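Local coordinates for protein thymidylate synthase 1 (Bacillus subtilis, PDB 1BKP) that probably catalyses the reductive methylation of dUMP to dTMP, with 5,10-methylenetetrahydrofolate as methyl donor and reductant, as a homodimer, at residues Tyr195-Gly207 against Leu244-Phe256. Residues are numbered along the deposited sequence; the frame is centred on the assembly and turned at random.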
loop_
_atom_site.group_PDB
_atom_site.type_symbol
_atom_site.label_atom_id
_atom_site.label_comp_id
_atom_site.label_asym_id
_atom_site.label_seq_id
_atom_site.Cartn_x
_atom_site.Cartn_y
_atom_site.Cartn_z
ATOM N N TYR A 195 2.681 -8.017 13.292
ATOM C CA TYR A 195 2.904 -6.574 13.080
ATOM C C TYR A 195 2.375 -5.700 14.204
ATOM O O TYR A 195 2.897 -4.561 14.436
ATOM C CB TYR A 195 2.509 -6.107 11.629
ATOM C CG TYR A 195 3.675 -6.340 10.716
ATOM C CD1 TYR A 195 3.945 -7.643 10.178
ATOM C CD2 TYR A 195 4.571 -5.275 10.407
ATOM C CE1 TYR A 195 5.062 -7.877 9.360
ATOM C CE2 TYR A 195 5.699 -5.478 9.618
ATOM C CZ TYR A 195 5.926 -6.801 9.095
ATOM O OH TYR A 195 7.068 -6.969 8.342
ATOM N N ASN A 196 1.356 -6.192 14.929
ATOM C CA ASN A 196 0.891 -5.416 16.080
ATOM C C ASN A 196 1.988 -5.455 17.190
ATOM O O ASN A 196 2.264 -4.439 17.910
ATOM C CB ASN A 196 -0.438 -6.001 16.605
ATOM C CG ASN A 196 -1.039 -5.125 17.666
ATOM O OD1 ASN A 196 -0.886 -5.432 18.794
ATOM N ND2 ASN A 196 -1.592 -3.935 17.297
ATOM N N VAL A 197 2.667 -6.597 17.312
ATOM C CA VAL A 197 3.782 -6.665 18.290
ATOM C C VAL A 197 4.870 -5.610 17.901
ATOM O O VAL A 197 5.308 -4.824 18.727
ATOM C CB VAL A 197 4.400 -8.111 18.376
ATOM C CG1 VAL A 197 5.563 -8.122 19.407
ATOM C CG2 VAL A 197 3.305 -9.008 18.867
ATOM N N LEU A 198 5.125 -5.457 16.601
ATOM C CA LEU A 198 6.121 -4.503 16.177
ATOM C C LEU A 198 5.628 -3.064 16.572
ATOM O O LEU A 198 6.442 -2.240 16.971
ATOM C CB LEU A 198 6.297 -4.539 14.657
ATOM C CG LEU A 198 7.361 -3.586 14.102
ATOM C CD1 LEU A 198 8.808 -4.033 14.572
ATOM C CD2 LEU A 198 7.214 -3.616 12.526
ATOM N N GLN A 199 4.327 -2.785 16.430
ATOM C CA GLN A 199 3.802 -1.486 16.799
ATOM C C GLN A 199 4.107 -1.205 18.269
ATOM O O GLN A 199 4.519 -0.049 18.627
ATOM C CB GLN A 199 2.302 -1.412 16.618
ATOM C CG GLN A 199 1.787 0.006 16.743
ATOM C CD GLN A 199 0.300 0.082 16.494
ATOM O OE1 GLN A 199 -0.342 -0.945 16.430
ATOM N NE2 GLN A 199 -0.268 1.305 16.399
ATOM N N ARG A 200 3.727 -2.167 19.129
ATOM C CA ARG A 200 3.970 -2.055 20.577
ATOM C C ARG A 200 5.440 -1.895 20.904
ATOM O O ARG A 200 5.792 -1.054 21.770
ATOM C CB ARG A 200 3.359 -3.257 21.316
ATOM C CG ARG A 200 1.768 -3.266 21.118
ATOM C CD ARG A 200 1.090 -4.511 21.697
ATOM N NE ARG A 200 -0.321 -4.422 21.349
ATOM C CZ ARG A 200 -1.289 -4.178 22.217
ATOM N NH1 ARG A 200 -1.040 -4.109 23.540
ATOM N NH2 ARG A 200 -2.506 -4.087 21.765
ATOM N N MET A 201 6.336 -2.622 20.231
ATOM C CA MET A 201 7.781 -2.465 20.509
ATOM C C MET A 201 8.282 -1.053 20.222
ATOM O O MET A 201 8.990 -0.430 21.046
ATOM C CB MET A 201 8.593 -3.384 19.621
ATOM C CG MET A 201 8.450 -4.892 20.122
ATOM S SD MET A 201 9.132 -5.984 18.827
ATOM C CE MET A 201 10.902 -5.751 18.935
ATOM N N ILE A 202 7.879 -0.557 19.044
ATOM C CA ILE A 202 8.386 0.728 18.542
ATOM C C ILE A 202 7.778 1.872 19.329
ATOM O O ILE A 202 8.461 2.804 19.670
ATOM C CB ILE A 202 8.314 0.921 16.910
ATOM C CG1 ILE A 202 9.412 0.044 16.223
ATOM C CG2 ILE A 202 8.544 2.483 16.579
ATOM C CD1 ILE A 202 9.313 -0.070 14.744
ATOM N N ALA A 203 6.516 1.777 19.671
ATOM C CA ALA A 203 5.899 2.837 20.450
ATOM C C ALA A 203 6.604 2.947 21.850
ATOM O O ALA A 203 6.840 4.079 22.361
ATOM C CB ALA A 203 4.420 2.494 20.645
ATOM N N GLN A 204 7.009 1.767 22.411
ATOM C CA GLN A 204 7.605 1.754 23.721
ATOM C C GLN A 204 8.940 2.473 23.694
ATOM O O GLN A 204 9.182 3.276 24.566
ATOM C CB GLN A 204 7.752 0.316 24.251
ATOM C CG GLN A 204 8.618 0.257 25.571
ATOM C CD GLN A 204 8.482 -1.083 26.266
ATOM O OE1 GLN A 204 7.372 -1.550 26.457
ATOM N NE2 GLN A 204 9.627 -1.716 26.656
ATOM N N VAL A 205 9.746 2.264 22.657
ATOM C CA VAL A 205 11.055 2.859 22.592
ATOM C C VAL A 205 11.165 4.304 22.028
ATOM O O VAL A 205 12.247 4.917 22.067
ATOM C CB VAL A 205 12.022 1.944 21.917
ATOM C CG1 VAL A 205 12.106 0.656 22.699
ATOM C CG2 VAL A 205 11.656 1.695 20.436
ATOM N N THR A 206 10.062 4.819 21.463
ATOM C CA THR A 206 10.047 6.148 20.918
ATOM C C THR A 206 9.207 7.038 21.837
ATOM O O THR A 206 9.059 8.232 21.603
ATOM C CB THR A 206 9.523 6.174 19.524
ATOM O OG1 THR A 206 8.187 5.596 19.463
ATOM C CG2 THR A 206 10.510 5.467 18.601
ATOM N N GLY A 207 8.601 6.435 22.820
ATOM C CA GLY A 207 7.823 7.172 23.773
ATOM C C GLY A 207 6.427 7.590 23.413
ATOM O O GLY A 207 5.968 8.668 23.871
ATOM N N LEU A 244 -0.948 -9.003 26.511
ATOM C CA LEU A 244 0.428 -9.170 26.083
ATOM C C LEU A 244 1.377 -8.313 26.996
ATOM O O LEU A 244 1.386 -7.094 26.965
ATOM C CB LEU A 244 0.565 -8.758 24.598
ATOM C CG LEU A 244 1.993 -8.649 24.139
ATOM C CD1 LEU A 244 2.693 -9.996 24.198
ATOM C CD2 LEU A 244 1.999 -8.047 22.691
ATOM N N TRP A 245 2.133 -8.984 27.842
ATOM C CA TRP A 245 3.105 -8.339 28.714
ATOM C C TRP A 245 4.373 -8.136 27.852
ATOM O O TRP A 245 4.842 -9.048 27.235
ATOM C CB TRP A 245 3.498 -9.304 29.881
ATOM C CG TRP A 245 4.623 -8.745 30.701
ATOM C CD1 TRP A 245 4.516 -7.794 31.661
ATOM C CD2 TRP A 245 6.026 -9.110 30.642
ATOM N NE1 TRP A 245 5.758 -7.530 32.212
ATOM C CE2 TRP A 245 6.694 -8.336 31.611
ATOM C CE3 TRP A 245 6.757 -10.020 29.884
ATOM C CZ2 TRP A 245 8.048 -8.444 31.846
ATOM C CZ3 TRP A 245 8.094 -10.125 30.090
ATOM C CH2 TRP A 245 8.741 -9.343 31.080
ATOM N N ILE A 246 4.934 -6.943 27.862
ATOM C CA ILE A 246 6.184 -6.690 27.150
ATOM C C ILE A 246 7.082 -6.061 28.237
ATOM O O ILE A 246 6.650 -5.135 28.956
ATOM C CB ILE A 246 6.009 -5.678 26.038
ATOM C CG1 ILE A 246 5.186 -6.312 24.904
ATOM C CG2 ILE A 246 7.438 -5.330 25.433
ATOM C CD1 ILE A 246 4.913 -5.259 23.893
ATOM N N ASN A 247 8.332 -6.506 28.352
ATOM C CA ASN A 247 9.189 -6.051 29.447
ATOM C C ASN A 247 9.294 -4.481 29.446
ATOM O O ASN A 247 9.905 -3.904 28.558
ATOM C CB ASN A 247 10.512 -6.734 29.253
ATOM C CG ASN A 247 11.542 -6.455 30.361
ATOM O OD1 ASN A 247 11.366 -5.573 31.193
ATOM N ND2 ASN A 247 12.715 -7.092 30.227
ATOM N N PRO A 248 8.714 -3.804 30.474
ATOM C CA PRO A 248 8.722 -2.335 30.637
ATOM C C PRO A 248 10.131 -1.779 30.746
ATOM O O PRO A 248 10.316 -0.594 30.594
ATOM C CB PRO A 248 8.024 -2.114 31.974
ATOM C CG PRO A 248 7.397 -3.380 32.287
ATOM C CD PRO A 248 8.333 -4.426 31.734
ATOM N N GLU A 249 11.121 -2.599 31.089
ATOM C CA GLU A 249 12.514 -2.142 31.219
ATOM C C GLU A 249 13.335 -1.945 29.948
ATOM O O GLU A 249 14.488 -1.458 30.023
ATOM C CB GLU A 249 13.239 -3.088 32.181
ATOM C CG GLU A 249 12.731 -2.852 33.620
ATOM C CD GLU A 249 13.089 -3.929 34.651
ATOM O OE1 GLU A 249 14.188 -4.503 34.612
ATOM O OE2 GLU A 249 12.236 -4.155 35.537
ATOM N N VAL A 250 12.803 -2.350 28.778
ATOM C CA VAL A 250 13.570 -2.180 27.532
ATOM C C VAL A 250 13.353 -0.776 26.936
ATOM O O VAL A 250 12.235 -0.311 26.687
ATOM C CB VAL A 250 13.187 -3.243 26.501
ATOM C CG1 VAL A 250 14.028 -3.119 25.283
ATOM C CG2 VAL A 250 13.259 -4.619 27.132
ATOM N N LYS A 251 14.451 -0.108 26.695
ATOM C CA LYS A 251 14.429 1.244 26.217
ATOM C C LYS A 251 15.010 1.344 24.850
ATOM O O LYS A 251 14.990 2.402 24.288
ATOM C CB LYS A 251 15.314 2.104 27.145
ATOM C CG LYS A 251 14.745 2.267 28.507
ATOM C CD LYS A 251 15.767 2.815 29.462
ATOM C CE LYS A 251 15.129 2.988 30.827
ATOM N NZ LYS A 251 16.121 3.495 31.805
ATOM N N ASP A 252 15.695 0.307 24.383
ATOM C CA ASP A 252 16.285 0.331 23.058
ATOM C C ASP A 252 15.670 -0.788 22.224
ATOM O O ASP A 252 15.607 -1.900 22.687
ATOM C CB ASP A 252 17.767 0.035 23.160
ATOM C CG ASP A 252 18.458 0.139 21.812
ATOM O OD1 ASP A 252 18.309 1.169 21.189
ATOM O OD2 ASP A 252 19.134 -0.765 21.328
ATOM N N PHE A 253 15.232 -0.495 20.987
ATOM C CA PHE A 253 14.696 -1.521 20.103
ATOM C C PHE A 253 15.626 -2.772 19.947
ATOM O O PHE A 253 15.173 -3.901 19.758
ATOM C CB PHE A 253 14.514 -0.878 18.721
ATOM C CG PHE A 253 13.819 -1.781 17.721
ATOM C CD1 PHE A 253 12.434 -2.007 17.819
ATOM C CD2 PHE A 253 14.550 -2.410 16.711
ATOM C CE1 PHE A 253 11.778 -2.870 16.900
ATOM C CE2 PHE A 253 13.890 -3.237 15.831
ATOM C CZ PHE A 253 12.510 -3.465 15.924
ATOM N N TYR A 254 16.920 -2.546 20.028
ATOM C CA TYR A 254 17.871 -3.601 19.841
ATOM C C TYR A 254 18.134 -4.411 21.098
ATOM O O TYR A 254 18.845 -5.384 21.009
ATOM C CB TYR A 254 19.168 -3.061 19.279
ATOM C CG TYR A 254 18.909 -2.442 17.945
ATOM C CD1 TYR A 254 18.735 -3.249 16.820
ATOM C CD2 TYR A 254 18.800 -1.069 17.807
ATOM C CE1 TYR A 254 18.447 -2.680 15.550
ATOM C CE2 TYR A 254 18.508 -0.481 16.551
ATOM C CZ TYR A 254 18.337 -1.286 15.437
ATOM O OH TYR A 254 18.036 -0.741 14.209
ATOM N N ASP A 255 17.379 -4.143 22.170
ATOM C CA ASP A 255 17.574 -4.890 23.409
ATOM C C ASP A 255 16.512 -5.958 23.636
ATOM O O ASP A 255 16.644 -6.780 24.534
ATOM C CB ASP A 255 17.528 -3.937 24.619
ATOM C CG ASP A 255 18.785 -3.133 24.763
ATOM O OD1 ASP A 255 19.799 -3.521 24.136
ATOM O OD2 ASP A 255 18.743 -2.081 25.466
ATOM N N PHE A 256 15.455 -5.970 22.837
ATOM C CA PHE A 256 14.362 -6.898 23.042
ATOM C C PHE A 256 14.782 -8.330 22.703
ATOM O O PHE A 256 15.620 -8.538 21.841
ATOM C CB PHE A 256 13.152 -6.505 22.144
ATOM C CG PHE A 256 12.307 -5.364 22.676
ATOM C CD1 PHE A 256 11.443 -5.588 23.738
ATOM C CD2 PHE A 256 12.345 -4.100 22.060
ATOM C CE1 PHE A 256 10.581 -4.578 24.225
ATOM C CE2 PHE A 256 11.526 -3.045 22.474
ATOM C CZ PHE A 256 10.604 -3.277 23.589
HETATM O O HOH W 1 1.291 -4.925 25.256
HETATM O O HOH W 2 5.803 -2.609 28.549
#
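Gln204 reaches from helix 188-206 to the type I beta turn Asn247-Val250, where its NE2 donates both N-H groups. NE2 lies 3.0 Å from Val250 O, on an in-plane lone pair, and 2.9 Å from Asn247 O, tilted off that carbonyl's plane. With CG anti to the backbone N (chi1 170°), the extended chain carries the amide to the turn, and both acceptor oxygens lie near the amide plane. Asn247 O also takes the turn's own bond from Val250 N, which comes in from the opposite face.

Beside this polar link, Met201 and Val205 pack against two phenylalanines. Met201 CG makes a CH-pi contact over one face of the Phe256 ring, 4.3 Å from its centroid, with SD more distantly above that face in a Met-aromatic contact; Val250 CG1 covers the other. The Met201 chain then bends at chi3 (73°) and brings CE to 3.6 Å from Phe253 CE1. Ile202 CG1 approaches the same Phe253 CE1 at 3.8 Å, and Leu198 CD1 meets that ring at its edge. Val205 CG1 fills in against Phe256 CE2 at 3.8 Å.

On the side toward the strand, Arg200 lays CB against Ile246 CD1. The contact joins helix 188-206 to strand 243-246 and the loop that follows it; Ile202 also packs on helix 125-135, and both it and Leu198 meet Trp166 of strand 161-169.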